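Local coordinates for protein formate dehydrogenase (Staphylococcus aureus, PDB 6TTB) that catalyses the NAD-dependent oxidation of formate, probably by hydride transfer to the nicotinamide ring of the bound cofactor with release of carbon dioxide, at residues A[49-54]-A[326-331]; A[114-119]-A[136-141]; A[141-146]-A[334-339]. All coordinates share one frame; numbering follows the deposited sequence.

Contact 1 of 3, residues A[49-54]-A[326-331]; sequences QLLNTK and SGMTLE. With NAD (nicotinamide-adenine-dinucleotide), chain C.
The side chains of Gln49 and Leu51 close on the thioether of Met328, joining a loop of the domain built on the five-stranded parallel sheet to the segment that runs from the nicotinamide pocket into helix 330-348. Gln49 crosses Met328 at about a right angle, its amide nitrogen NE2 standing 3.8 Å from SD. Leu51 approaches the same sulfur with one branch, CD2 lying 4.2 Å from Met328 SD. The methionine reaches them because CG is anti to the backbone N (chi1 -165°) and the chain stays extended through chi2; it bends only at the end, placing CE beside the glutamine amide. Farther along, Leu50 CD2 skirts the start of the helix, 4.4 Å from the carbonyl oxygen of Leu330, while Leu330 CD1 passes the Gln49 amide at the same distance from OE1.

The glutamine is held by its own loop. NE2 donates to Leu51 O over 3.1 Å in a nearly straight bond (167°); Leu51 O lies close to the plane of the glutamine amide, but NE2 stands well above the carbonyl plane of Leu51. The bond ends on the central residue of an inverse gamma turn and holds the amide with NE2 beside the sulfur. In the next shell Gln333, in the first turn of helix 330-348, accepts hydrogen bonds from Leu50 N and Leu51 N and donates to Met328 O, so a single side chain ties both segments together. Leu176 of the second subunit packs on Gln49.

Behind Met328, Thr329 caps helix 330-348 with its side chain, and the residues before it meet the cofactor carboxamide. Ser326 OG lies 3.1 Å from NAD N7N, and Gly327 N stands 2.9 Å from NAD O7N.

Contact 2 of 3, residues A[114-119]-A[136-141]; sequences AITAGV and VVEVTG. With NAD (nicotinamide-adenine-dinucleotide), chain C.
Strand 114-116 runs parallel to strand 136-138, their axes 4.7 Å apart and inclined by 19°, with Val137 N donating to Ala114 O (3.2 Å) and Thr116 N to Val137 O (2.9 Å). Joined by a beta-alpha-beta crossover through helix 126-131, they are the last two strands in the order of the five-stranded parallel sheet. Past the turn at Ala117 one further bond joins the chains, Val139 N to Gly118 O, over 2.8 Å. The backbone angles of Gly118, with phi strongly positive, are ones that call for glycine.

On one face Ala114 CB rests 4.1 Å from Val136 CG2, and Val136 goes on to meet Leu126 and Ala129 of the connecting helix. Thr116 and Glu138 stand side by side on this same face, pointing the same way and touching through their CB atoms; both send their polar ends to Ser121, whose OG is hydrogen-bonded to Thr116 OG1 and Glu138 OE1. On the other face Ile115 and Val137 meet through their CG2 methyls at 4.2 Å, and Ile115 packs against helix 330-348.

At the C-terminal end of the pair Val119 divides its branches. CG1, anti to the backbone N (chi1 156°), lies 3.7 Å from Glu138 OE2 and 3.7 Å from NAD C6N, whereas CG2 turns to the backbone of Val139 and Thr140. The chemistry therefore changes along the pair: backbone bonds and apolar side chains join the strands, and past them an aliphatic branch offers the nicotinamide ring a nonpolar neighbour.

Contact 3 of 3, residues A[141-146]-A[334-339]; sequences GSNTVS and KRIEDG. With NAD (nicotinamide-adenine-dinucleotide), chain C.
Arg335 meets Ser142 at both ends of its side chain. Near the backbone its CB packs 4.0 Å from Ser142 CB; bends at chi2 and chi3 then carry the guanidinium around to the carbonyl of the same serine. There NE and NH2 share Ser142 O in a fork of two weak, bent hydrogen bonds, each atom 3.3 Å from the oxygen, at donor angles of 132° and 133°. The oxygen lies obliquely to the guanidinium plane, whose edge is turned to Asn143 CA. The stronger partner of the group is Glu185 of the second subunit, which forms a salt bridge with the same NH2.

Ile336 follows on the inner side of the helix. Its CG1 lies 3.6 Å from Ser142 OG, a hydroxyl that is itself hydrogen-bonded to Val139 O, and CD1 reaches 4.2 Å from Asn143 ND2, the two side chains crossing at a slant. Asn143 ND2 is engaged by Gly327 O. That bond steadies the amide while its other end faces the cofactor, OD1 being 3.1 Å from NAD C4N, the ring carbon that accepts hydride. Asn143 occupies the N-cap position of helix 144-160 without making a capping bond, while Thr144 OG1 donates to Gly141 O over 3.1 Å, linking the first turn to the preceding loop. Farther along the helix, Gly339 packs through its CA on Val139.

Helix 330-348 thus lies against the loop linking strand 135-138 to helix 144-160. Ile336 also touches Leu51 and Ala117 on the side of the five-stranded domain, while Thr144 packs on Ile199 and Leu202 of helix 198-207 in the NAD domain.

Overall arrangement
All three contacts are largely buried and border the same NAD, but they differ in chemistry. Contact 2 belongs to the sheet core, is held mainly by backbone bonds, and has no partner in the second subunit. Contacts 1 and 3 share helix 330-348, depend on side chains, and reach the dimer interface. Contact 1 is sulfur and aliphatic packing, whereas contact 3 adds a charged group on its partly exposed side. Ser146 joins these two through a probable hydrogen bond with Thr329 OG1. Contacts 2 and 3 share Gly141 and meet where Ile336 packs on Ala117 and Gly118, with about 10 Å between their centres.

Contact 1 of 3, residues A[49-54]-A[326-331]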
loop_
_atom_site.group_PDB
_atom_site.type_symbol
_atom_site.label_atom_id
_atom_site.label_comp_id
_atom_site.label_asym_id
_atom_site.label_seq_id
_atom_site.Cartn_x
_atom_site.Cartn_y
_atom_site.Cartn_z
ATOM N N GLN A 49 -2.313 -19.135 -13.573
ATOM C CA GLN A 49 -0.955 -18.796 -13.944
ATOM C C GLN A 49 -0.645 -19.172 -15.399
ATOM O O GLN A 49 -0.908 -20.264 -15.819
ATOM C CB GLN A 49 -0.036 -19.546 -12.998
ATOM C CG GLN A 49 1.411 -19.197 -13.170
ATOM C CD GLN A 49 1.731 -17.772 -12.814
ATOM O OE1 GLN A 49 0.991 -17.094 -12.094
ATOM N NE2 GLN A 49 2.874 -17.329 -13.263
ATOM N N LEU A 50 -0.014 -18.264 -16.142
ATOM C CA LEU A 50 0.335 -18.487 -17.545
ATOM C C LEU A 50 1.777 -18.973 -17.587
ATOM O O LEU A 50 2.115 -19.946 -18.284
ATOM C CB LEU A 50 0.158 -17.167 -18.336
ATOM C CG LEU A 50 -1.142 -17.022 -19.171
ATOM C CD1 LEU A 50 -2.277 -17.947 -18.705
ATOM C CD2 LEU A 50 -1.626 -15.564 -19.266
ATOM N N LEU A 51 2.613 -18.258 -16.808
ATOM C CA LEU A 51 4.043 -18.470 -16.758
ATOM C C LEU A 51 4.340 -19.563 -15.765
ATOM O O LEU A 51 4.824 -19.256 -14.655
ATOM C CB LEU A 51 4.690 -17.201 -16.260
ATOM C CG LEU A 51 6.063 -16.898 -16.829
ATOM C CD1 LEU A 51 5.920 -16.088 -18.085
ATOM C CD2 LEU A 51 6.887 -16.114 -15.832
ATOM N N ASN A 52 4.038 -20.814 -16.168
ATOM C CA ASN A 52 4.513 -21.950 -15.441
ATOM C C ASN A 52 4.806 -23.093 -16.410
ATOM O O ASN A 52 4.580 -22.989 -17.641
ATOM C CB ASN A 52 3.501 -22.344 -14.400
ATOM C CG ASN A 52 2.152 -22.542 -15.033
ATOM O OD1 ASN A 52 2.030 -23.190 -16.079
ATOM N ND2 ASN A 52 1.124 -21.994 -14.416
ATOM N N THR A 53 5.241 -24.214 -15.818
ATOM C CA THR A 53 5.500 -25.452 -16.541
ATOM C C THR A 53 4.264 -25.984 -17.265
ATOM O O THR A 53 4.421 -26.458 -18.360
ATOM C CB THR A 53 6.304 -26.474 -15.709
ATOM O OG1 THR A 53 5.594 -26.807 -14.513
ATOM C CG2 THR A 53 7.657 -25.930 -15.289
ATOM N N LYS A 54 3.037 -25.894 -16.714
ATOM C CA LYS A 54 1.882 -26.419 -17.486
ATOM C C LYS A 54 1.526 -25.521 -18.675
ATOM O O LYS A 54 1.667 -25.926 -19.811
ATOM C CB LYS A 54 0.656 -26.788 -16.638
ATOM N N SER A 326 5.666 -8.405 -9.329
ATOM C CA SER A 326 4.981 -7.155 -9.587
ATOM C C SER A 326 4.864 -6.968 -11.087
ATOM O O SER A 326 3.795 -6.575 -11.573
ATOM C CB SER A 326 5.651 -5.917 -8.892
ATOM O OG SER A 326 6.709 -5.387 -9.701
ATOM N N GLY A 327 5.916 -7.344 -11.818
ATOM C CA GLY A 327 5.829 -7.328 -13.281
ATOM C C GLY A 327 5.312 -8.651 -13.854
ATOM O O GLY A 327 5.475 -8.928 -15.041
ATOM N N MET A 328 4.691 -9.463 -12.996
ATOM C CA MET A 328 4.199 -10.778 -13.378
ATOM C C MET A 328 2.730 -10.886 -12.973
ATOM O O MET A 328 2.215 -12.001 -12.878
ATOM C CB MET A 328 4.984 -11.905 -12.655
ATOM C CG MET A 328 4.776 -13.241 -13.261
ATOM S SD MET A 328 5.358 -14.643 -12.244
ATOM C CE MET A 328 4.415 -14.372 -10.726
ATOM N N THR A 329 2.058 -9.730 -12.714
ATOM C CA THR A 329 0.598 -9.729 -12.591
ATOM C C THR A 329 -0.006 -10.532 -13.738
ATOM O O THR A 329 0.619 -10.671 -14.767
ATOM C CB THR A 329 -0.032 -8.334 -12.644
ATOM O OG1 THR A 329 0.402 -7.535 -13.751
ATOM C CG2 THR A 329 0.063 -7.598 -11.338
ATOM N N LEU A 330 -1.210 -11.087 -13.530
ATOM C CA LEU A 330 -1.835 -11.940 -14.540
ATOM C C LEU A 330 -1.856 -11.237 -15.894
ATOM O O LEU A 330 -1.519 -11.837 -16.875
ATOM C CB LEU A 330 -3.242 -12.270 -14.099
ATOM C CG LEU A 330 -3.523 -13.741 -13.847
ATOM C CD1 LEU A 330 -2.294 -14.446 -13.345
ATOM C CD2 LEU A 330 -4.686 -13.889 -12.869
ATOM N N GLU A 331 -2.227 -9.959 -15.932
ATOM C CA GLU A 331 -2.372 -9.274 -17.200
ATOM C C GLU A 331 -1.003 -9.086 -17.809
ATOM O O GLU A 331 -0.833 -9.156 -19.004
ATOM C CB GLU A 331 -2.927 -7.872 -16.965
ATOM C CG GLU A 331 -4.395 -7.848 -16.656
ATOM C CD GLU A 331 -4.806 -8.144 -15.220
ATOM O OE1 GLU A 331 -3.914 -8.111 -14.254
ATOM O OE2 GLU A 331 -6.028 -8.385 -15.029
HETATM P PA NAD C . 13.295 3.334 -18.428
HETATM O O1A NAD C . 14.482 3.147 -19.311
HETATM O O2A NAD C . 11.999 3.925 -18.949
HETATM O O5B NAD C . 13.730 4.060 -17.057
HETATM C C5B NAD C . 15.115 4.191 -16.677
HETATM C C4B NAD C . 15.462 5.659 -16.677
HETATM O O4B NAD C . 16.420 5.873 -15.623
HETATM C C3B NAD C . 16.091 6.194 -17.986
HETATM O O3B NAD C . 15.258 7.039 -18.779
HETATM C C2B NAD C . 17.371 6.920 -17.553
HETATM O O2B NAD C . 17.437 8.254 -18.011
HETATM C C1B NAD C . 17.389 6.807 -16.021
HETATM N N9A NAD C . 18.705 6.432 -15.492
HETATM C C8A NAD C . 19.784 5.945 -16.219
HETATM N N7A NAD C . 20.888 5.852 -15.516
HETATM C C5A NAD C . 20.562 6.399 -14.276
HETATM C C6A NAD C . 21.318 6.651 -13.094
HETATM N N6A NAD C . 22.618 6.450 -12.977
HETATM N N1A NAD C . 20.685 7.285 -12.075
HETATM C C2A NAD C . 19.373 7.543 -12.198
HETATM N N3A NAD C . 18.557 7.316 -13.231
HETATM C C4A NAD C . 19.210 6.748 -14.251
HETATM O O3 NAD C . 12.949 1.939 -17.829
HETATM P PN NAD C . 11.611 1.645 -17.080
HETATM O O1N NAD C . 10.717 0.958 -18.078
HETATM O O2N NAD C . 11.126 2.898 -16.410
HETATM O O5D NAD C . 12.138 0.591 -15.968
HETATM C C5D NAD C . 12.522 1.082 -14.647
HETATM C C4D NAD C . 13.253 -0.023 -13.967
HETATM O O4D NAD C . 12.270 -0.902 -13.367
HETATM C C3D NAD C . 14.100 -0.868 -14.947
HETATM O O3D NAD C . 15.496 -0.711 -14.742
HETATM C C2D NAD C . 13.596 -2.302 -14.759
HETATM O O2D NAD C . 14.597 -3.285 -14.527
HETATM C C1D NAD C . 12.656 -2.244 -13.569
HETATM N N1N NAD C . 11.466 -3.061 -13.856
HETATM C C2N NAD C . 11.092 -4.099 -12.948
HETATM C C3N NAD C . 9.953 -4.896 -13.200
HETATM C C7N NAD C . 9.379 -5.795 -12.103
HETATM O O7N NAD C . 8.729 -6.786 -12.433
HETATM N N7N NAD C . 9.578 -5.465 -10.812
HETATM C C4N NAD C . 9.336 -4.791 -14.501
HETATM C C5N NAD C . 9.743 -3.781 -15.399
HETATM C C6N NAD C . 10.830 -2.947 -15.068
#

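Contact 2 of 3, residues A[114-119]-A[136-141]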
loop_
_atom_site.group_PDB
_atom_site.type_symbol
_atom_site.label_atom_id
_atom_site.label_comp_id
_atom_site.label_asym_id
_atom_site.label_seq_id
_atom_site.Cartn_x
_atom_site.Cartn_y
_atom_site.Cartn_z
ATOM N N ALA A 114 18.758 -15.531 -26.275
ATOM C CA ALA A 114 18.296 -15.627 -24.903
ATOM C C ALA A 114 17.151 -14.644 -24.699
ATOM O O ALA A 114 17.340 -13.425 -24.701
ATOM C CB ALA A 114 19.437 -15.344 -23.965
ATOM N N ILE A 115 15.948 -15.184 -24.566
ATOM C CA ILE A 115 14.794 -14.313 -24.385
ATOM C C ILE A 115 14.507 -14.225 -22.897
ATOM O O ILE A 115 14.444 -15.267 -22.222
ATOM C CB ILE A 115 13.587 -14.889 -25.127
ATOM C CG1 ILE A 115 13.905 -15.265 -26.574
ATOM C CG2 ILE A 115 12.403 -13.952 -25.030
ATOM C CD1 ILE A 115 12.715 -15.867 -27.204
ATOM N N THR A 116 14.330 -12.996 -22.420
ATOM C CA THR A 116 13.836 -12.733 -21.093
ATOM C C THR A 116 12.295 -12.610 -21.131
ATOM O O THR A 116 11.744 -11.565 -21.490
ATOM C CB THR A 116 14.426 -11.413 -20.568
ATOM O OG1 THR A 116 15.873 -11.366 -20.531
ATOM C CG2 THR A 116 13.841 -11.012 -19.246
ATOM N N ALA A 117 11.586 -13.641 -20.651
ATOM C CA ALA A 117 10.143 -13.518 -20.547
ATOM C C ALA A 117 9.794 -12.476 -19.497
ATOM O O ALA A 117 9.390 -12.807 -18.418
ATOM C CB ALA A 117 9.472 -14.855 -20.248
ATOM N N GLY A 118 9.821 -11.234 -19.885
ATOM C CA GLY A 118 9.566 -10.144 -18.997
ATOM C C GLY A 118 10.530 -9.018 -19.329
ATOM O O GLY A 118 10.971 -8.902 -20.496
ATOM N N VAL A 119 10.926 -8.277 -18.287
ATOM C CA VAL A 119 11.958 -7.288 -18.410
ATOM C C VAL A 119 13.018 -7.473 -17.303
ATOM O O VAL A 119 12.716 -7.477 -16.107
ATOM C CB VAL A 119 11.294 -5.898 -18.412
ATOM C CG1 VAL A 119 12.244 -4.802 -17.964
ATOM C CG2 VAL A 119 10.777 -5.604 -19.812
ATOM N N VAL A 136 20.241 -11.060 -27.062
ATOM C CA VAL A 136 19.516 -11.016 -25.804
ATOM C C VAL A 136 18.403 -9.973 -25.895
ATOM O O VAL A 136 18.664 -8.775 -26.170
ATOM C CB VAL A 136 20.469 -10.666 -24.659
ATOM C CG1 VAL A 136 19.726 -10.350 -23.389
ATOM C CG2 VAL A 136 21.503 -11.779 -24.446
ATOM N N VAL A 137 17.165 -10.415 -25.621
ATOM C CA VAL A 137 16.021 -9.556 -25.837
ATOM C C VAL A 137 15.048 -9.822 -24.730
ATOM O O VAL A 137 14.797 -10.971 -24.402
ATOM C CB VAL A 137 15.344 -9.793 -27.199
ATOM C CG1 VAL A 137 16.358 -9.736 -28.299
ATOM C CG2 VAL A 137 14.654 -11.131 -27.220
ATOM N N GLU A 138 14.444 -8.747 -24.235
ATOM C CA GLU A 138 13.367 -8.840 -23.295
ATOM C C GLU A 138 12.175 -8.108 -23.919
ATOM O O GLU A 138 12.320 -7.563 -24.997
ATOM C CB GLU A 138 13.849 -8.338 -21.912
ATOM C CG GLU A 138 14.108 -6.814 -21.794
ATOM C CD GLU A 138 15.011 -6.349 -20.613
ATOM O OE1 GLU A 138 15.802 -7.162 -20.067
ATOM O OE2 GLU A 138 15.019 -5.147 -20.311
ATOM N N VAL A 139 11.010 -8.129 -23.233
ATOM C CA VAL A 139 9.718 -7.625 -23.701
ATOM C C VAL A 139 9.458 -6.218 -23.130
ATOM O O VAL A 139 8.591 -5.978 -22.278
ATOM C CB VAL A 139 8.615 -8.583 -23.238
ATOM C CG1 VAL A 139 7.277 -8.231 -23.879
ATOM C CG2 VAL A 139 8.997 -10.043 -23.488
ATOM N N THR A 140 10.184 -5.253 -23.641
ATOM C CA THR A 140 10.040 -3.906 -23.158
ATOM C C THR A 140 8.558 -3.538 -23.190
ATOM O O THR A 140 7.850 -3.860 -24.127
ATOM C CB THR A 140 11.010 -2.988 -23.905
ATOM O OG1 THR A 140 12.241 -3.734 -23.964
ATOM C CG2 THR A 140 11.267 -1.674 -23.210
ATOM N N GLY A 141 8.090 -2.911 -22.116
ATOM C CA GLY A 141 6.801 -2.254 -22.141
ATOM C C GLY A 141 5.745 -3.084 -21.445
ATOM O O GLY A 141 4.912 -2.542 -20.735
HETATM P PA NAD C . 13.295 3.334 -18.428
HETATM O O1A NAD C . 14.482 3.147 -19.311
HETATM O O2A NAD C . 11.999 3.925 -18.949
HETATM O O5B NAD C . 13.730 4.060 -17.057
HETATM C C5B NAD C . 15.115 4.191 -16.677
HETATM C C4B NAD C . 15.462 5.659 -16.677
HETATM O O4B NAD C . 16.420 5.873 -15.623
HETATM C C3B NAD C . 16.091 6.194 -17.986
HETATM O O3B NAD C . 15.258 7.039 -18.779
HETATM C C2B NAD C . 17.371 6.920 -17.553
HETATM O O2B NAD C . 17.437 8.254 -18.011
HETATM C C1B NAD C . 17.389 6.807 -16.021
HETATM N N9A NAD C . 18.705 6.432 -15.492
HETATM C C8A NAD C . 19.784 5.945 -16.219
HETATM N N7A NAD C . 20.888 5.852 -15.516
HETATM C C5A NAD C . 20.562 6.399 -14.276
HETATM C C6A NAD C . 21.318 6.651 -13.094
HETATM N N6A NAD C . 22.618 6.450 -12.977
HETATM N N1A NAD C . 20.685 7.285 -12.075
HETATM C C2A NAD C . 19.373 7.543 -12.198
HETATM N N3A NAD C . 18.557 7.316 -13.231
HETATM C C4A NAD C . 19.210 6.748 -14.251
HETATM O O3 NAD C . 12.949 1.939 -17.829
HETATM P PN NAD C . 11.611 1.645 -17.080
HETATM O O1N NAD C . 10.717 0.958 -18.078
HETATM O O2N NAD C . 11.126 2.898 -16.410
HETATM O O5D NAD C . 12.138 0.591 -15.968
HETATM C C5D NAD C . 12.522 1.082 -14.647
HETATM C C4D NAD C . 13.253 -0.023 -13.967
HETATM O O4D NAD C . 12.270 -0.902 -13.367
HETATM C C3D NAD C . 14.100 -0.868 -14.947
HETATM O O3D NAD C . 15.496 -0.711 -14.742
HETATM C C2D NAD C . 13.596 -2.302 -14.759
HETATM O O2D NAD C . 14.597 -3.285 -14.527
HETATM C C1D NAD C . 12.656 -2.244 -13.569
HETATM N N1N NAD C . 11.466 -3.061 -13.856
HETATM C C2N NAD C . 11.092 -4.099 -12.948
HETATM C C3N NAD C . 9.953 -4.896 -13.200
HETATM C C7N NAD C . 9.379 -5.795 -12.103
HETATM O O7N NAD C . 8.729 -6.786 -12.433
HETATM N N7N NAD C . 9.578 -5.465 -10.812
HETATM C C4N NAD C . 9.336 -4.791 -14.501
HETATM C C5N NAD C . 9.743 -3.781 -15.399
HETATM C C6N NAD C . 10.830 -2.947 -15.068
#

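Contact 3 of 3, residues A[141-146]-A[334-339]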
loop_
_atom_site.group_PDB
_atom_site.type_symbol
_atom_site.label_atom_id
_atom_site.label_comp_id
_atom_site.label_asym_id
_atom_site.label_seq_id
_atom_site.Cartn_x
_atom_site.Cartn_y
_atom_site.Cartn_z
ATOM N N GLY A 141 8.090 -2.911 -22.116
ATOM C CA GLY A 141 6.801 -2.254 -22.141
ATOM C C GLY A 141 5.745 -3.084 -21.445
ATOM O O GLY A 141 4.912 -2.542 -20.735
ATOM N N SER A 142 5.959 -4.393 -21.473
ATOM C CA SER A 142 4.934 -5.363 -21.207
ATOM C C SER A 142 4.350 -5.259 -19.775
ATOM O O SER A 142 3.265 -5.838 -19.516
ATOM C CB SER A 142 5.475 -6.692 -21.484
ATOM O OG SER A 142 6.337 -7.068 -20.432
ATOM N N ASN A 143 5.065 -4.575 -18.835
ATOM C CA ASN A 143 4.646 -4.595 -17.420
ATOM C C ASN A 143 5.063 -3.313 -16.681
ATOM O O ASN A 143 5.136 -3.237 -15.441
ATOM C CB ASN A 143 5.130 -5.838 -16.719
ATOM C CG ASN A 143 6.634 -5.945 -16.805
ATOM O OD1 ASN A 143 7.337 -4.924 -16.930
ATOM N ND2 ASN A 143 7.140 -7.161 -16.679
ATOM N N THR A 144 5.223 -2.267 -17.436
ATOM C CA THR A 144 5.546 -0.996 -16.848
ATOM C C THR A 144 4.454 -0.605 -15.869
ATOM O O THR A 144 4.757 -0.288 -14.749
ATOM C CB THR A 144 5.888 -0.015 -17.966
ATOM O OG1 THR A 144 4.847 0.000 -18.966
ATOM C CG2 THR A 144 7.182 -0.431 -18.642
ATOM N N VAL A 145 3.159 -0.676 -16.285
ATOM C CA VAL A 145 2.097 -0.102 -15.454
ATOM C C VAL A 145 1.993 -0.874 -14.159
ATOM O O VAL A 145 1.791 -0.279 -13.067
ATOM C CB VAL A 145 0.750 -0.134 -16.111
ATOM C CG1 VAL A 145 -0.299 0.257 -15.100
ATOM C CG2 VAL A 145 0.697 0.752 -17.327
ATOM N N SER A 146 2.046 -2.203 -14.313
ATOM C CA SER A 146 1.978 -3.082 -13.174
ATOM C C SER A 146 2.936 -2.608 -12.116
ATOM O O SER A 146 2.569 -2.555 -10.929
ATOM C CB SER A 146 2.293 -4.481 -13.554
ATOM O OG SER A 146 1.881 -5.381 -12.541
ATOM N N LYS A 334 -0.220 -12.042 -20.084
ATOM C CA LYS A 334 -0.578 -11.990 -21.482
ATOM C C LYS A 334 0.446 -11.152 -22.219
ATOM O O LYS A 334 0.953 -11.565 -23.256
ATOM C CB LYS A 334 -2.018 -11.498 -21.754
ATOM N N ARG A 335 0.765 -9.967 -21.694
ATOM C CA ARG A 335 1.605 -9.059 -22.458
ATOM C C ARG A 335 2.924 -9.741 -22.792
ATOM O O ARG A 335 3.271 -9.792 -23.958
ATOM C CB ARG A 335 1.646 -7.670 -21.848
ATOM C CG ARG A 335 0.823 -6.641 -22.647
ATOM C CD ARG A 335 -0.337 -5.889 -21.925
ATOM N NE ARG A 335 0.275 -5.286 -20.789
ATOM C CZ ARG A 335 -0.324 -4.986 -19.641
ATOM N NH1 ARG A 335 -1.623 -5.180 -19.480
ATOM N NH2 ARG A 335 0.401 -4.490 -18.640
ATOM N N ILE A 336 3.483 -10.478 -21.799
ATOM C CA ILE A 336 4.742 -11.210 -21.911
ATOM C C ILE A 336 4.585 -12.351 -22.897
ATOM O O ILE A 336 5.357 -12.431 -23.834
ATOM C CB ILE A 336 5.203 -11.682 -20.516
ATOM C CG1 ILE A 336 5.815 -10.531 -19.706
ATOM C CG2 ILE A 336 6.123 -12.910 -20.543
ATOM C CD1 ILE A 336 5.936 -10.866 -18.237
ATOM N N GLU A 337 3.582 -13.219 -22.688
ATOM C CA GLU A 337 3.266 -14.267 -23.623
ATOM C C GLU A 337 3.291 -13.702 -25.040
ATOM O O GLU A 337 3.978 -14.241 -25.893
ATOM C CB GLU A 337 1.957 -14.916 -23.278
ATOM C CG GLU A 337 1.348 -15.699 -24.439
ATOM C CD GLU A 337 0.165 -16.682 -24.153
ATOM O OE1 GLU A 337 -0.088 -17.053 -22.973
ATOM O OE2 GLU A 337 -0.511 -17.089 -25.131
ATOM N N ASP A 338 2.610 -12.578 -25.278
ATOM C CA ASP A 338 2.471 -12.069 -26.650
ATOM C C ASP A 338 3.813 -11.571 -27.211
ATOM O O ASP A 338 4.069 -11.745 -28.417
ATOM C CB ASP A 338 1.339 -11.068 -26.787
ATOM C CG ASP A 338 -0.010 -11.784 -26.681
ATOM O OD1 ASP A 338 -0.074 -13.026 -27.084
ATOM O OD2 ASP A 338 -1.019 -11.126 -26.197
ATOM N N GLY A 339 4.659 -10.965 -26.342
ATOM C CA GLY A 339 5.967 -10.534 -26.736
ATOM C C GLY A 339 6.878 -11.719 -27.070
ATOM O O GLY A 339 7.482 -11.780 -28.157
HETATM P PA NAD C . 13.295 3.334 -18.428
HETATM O O1A NAD C . 14.482 3.147 -19.311
HETATM O O2A NAD C . 11.999 3.925 -18.949
HETATM O O5B NAD C . 13.730 4.060 -17.057
HETATM C C5B NAD C . 15.115 4.191 -16.677
HETATM C C4B NAD C . 15.462 5.659 -16.677
HETATM O O4B NAD C . 16.420 5.873 -15.623
HETATM C C3B NAD C . 16.091 6.194 -17.986
HETATM O O3B NAD C . 15.258 7.039 -18.779
HETATM C C2B NAD C . 17.371 6.920 -17.553
HETATM O O2B NAD C . 17.437 8.254 -18.011
HETATM C C1B NAD C . 17.389 6.807 -16.021
HETATM N N9A NAD C . 18.705 6.432 -15.492
HETATM C C8A NAD C . 19.784 5.945 -16.219
HETATM N N7A NAD C . 20.888 5.852 -15.516
HETATM C C5A NAD C . 20.562 6.399 -14.276
HETATM C C6A NAD C . 21.318 6.651 -13.094
HETATM N N6A NAD C . 22.618 6.450 -12.977
HETATM N N1A NAD C . 20.685 7.285 -12.075
HETATM C C2A NAD C . 19.373 7.543 -12.198
HETATM N N3A NAD C . 18.557 7.316 -13.231
HETATM C C4A NAD C . 19.210 6.748 -14.251
HETATM O O3 NAD C . 12.949 1.939 -17.829
HETATM P PN NAD C . 11.611 1.645 -17.080
HETATM O O1N NAD C . 10.717 0.958 -18.078
HETATM O O2N NAD C . 11.126 2.898 -16.410
HETATM O O5D NAD C . 12.138 0.591 -15.968
HETATM C C5D NAD C . 12.522 1.082 -14.647
HETATM C C4D NAD C . 13.253 -0.023 -13.967
HETATM O O4D NAD C . 12.270 -0.902 -13.367
HETATM C C3D NAD C . 14.100 -0.868 -14.947
HETATM O O3D NAD C . 15.496 -0.711 -14.742
HETATM C C2D NAD C . 13.596 -2.302 -14.759
HETATM O O2D NAD C . 14.597 -3.285 -14.527
HETATM C C1D NAD C . 12.656 -2.244 -13.569
HETATM N N1N NAD C . 11.466 -3.061 -13.856
HETATM C C2N NAD C . 11.092 -4.099 -12.948
HETATM C C3N NAD C . 9.953 -4.896 -13.200
HETATM C C7N NAD C . 9.379 -5.795 -12.103
HETATM O O7N NAD C . 8.729 -6.786 -12.433
HETATM N N7N NAD C . 9.578 -5.465 -10.812
HETATM C C4N NAD C . 9.336 -4.791 -14.501
HETATM C C5N NAD C . 9.743 -3.781 -15.399
HETATM C C6N NAD C . 10.830 -2.947 -15.068
#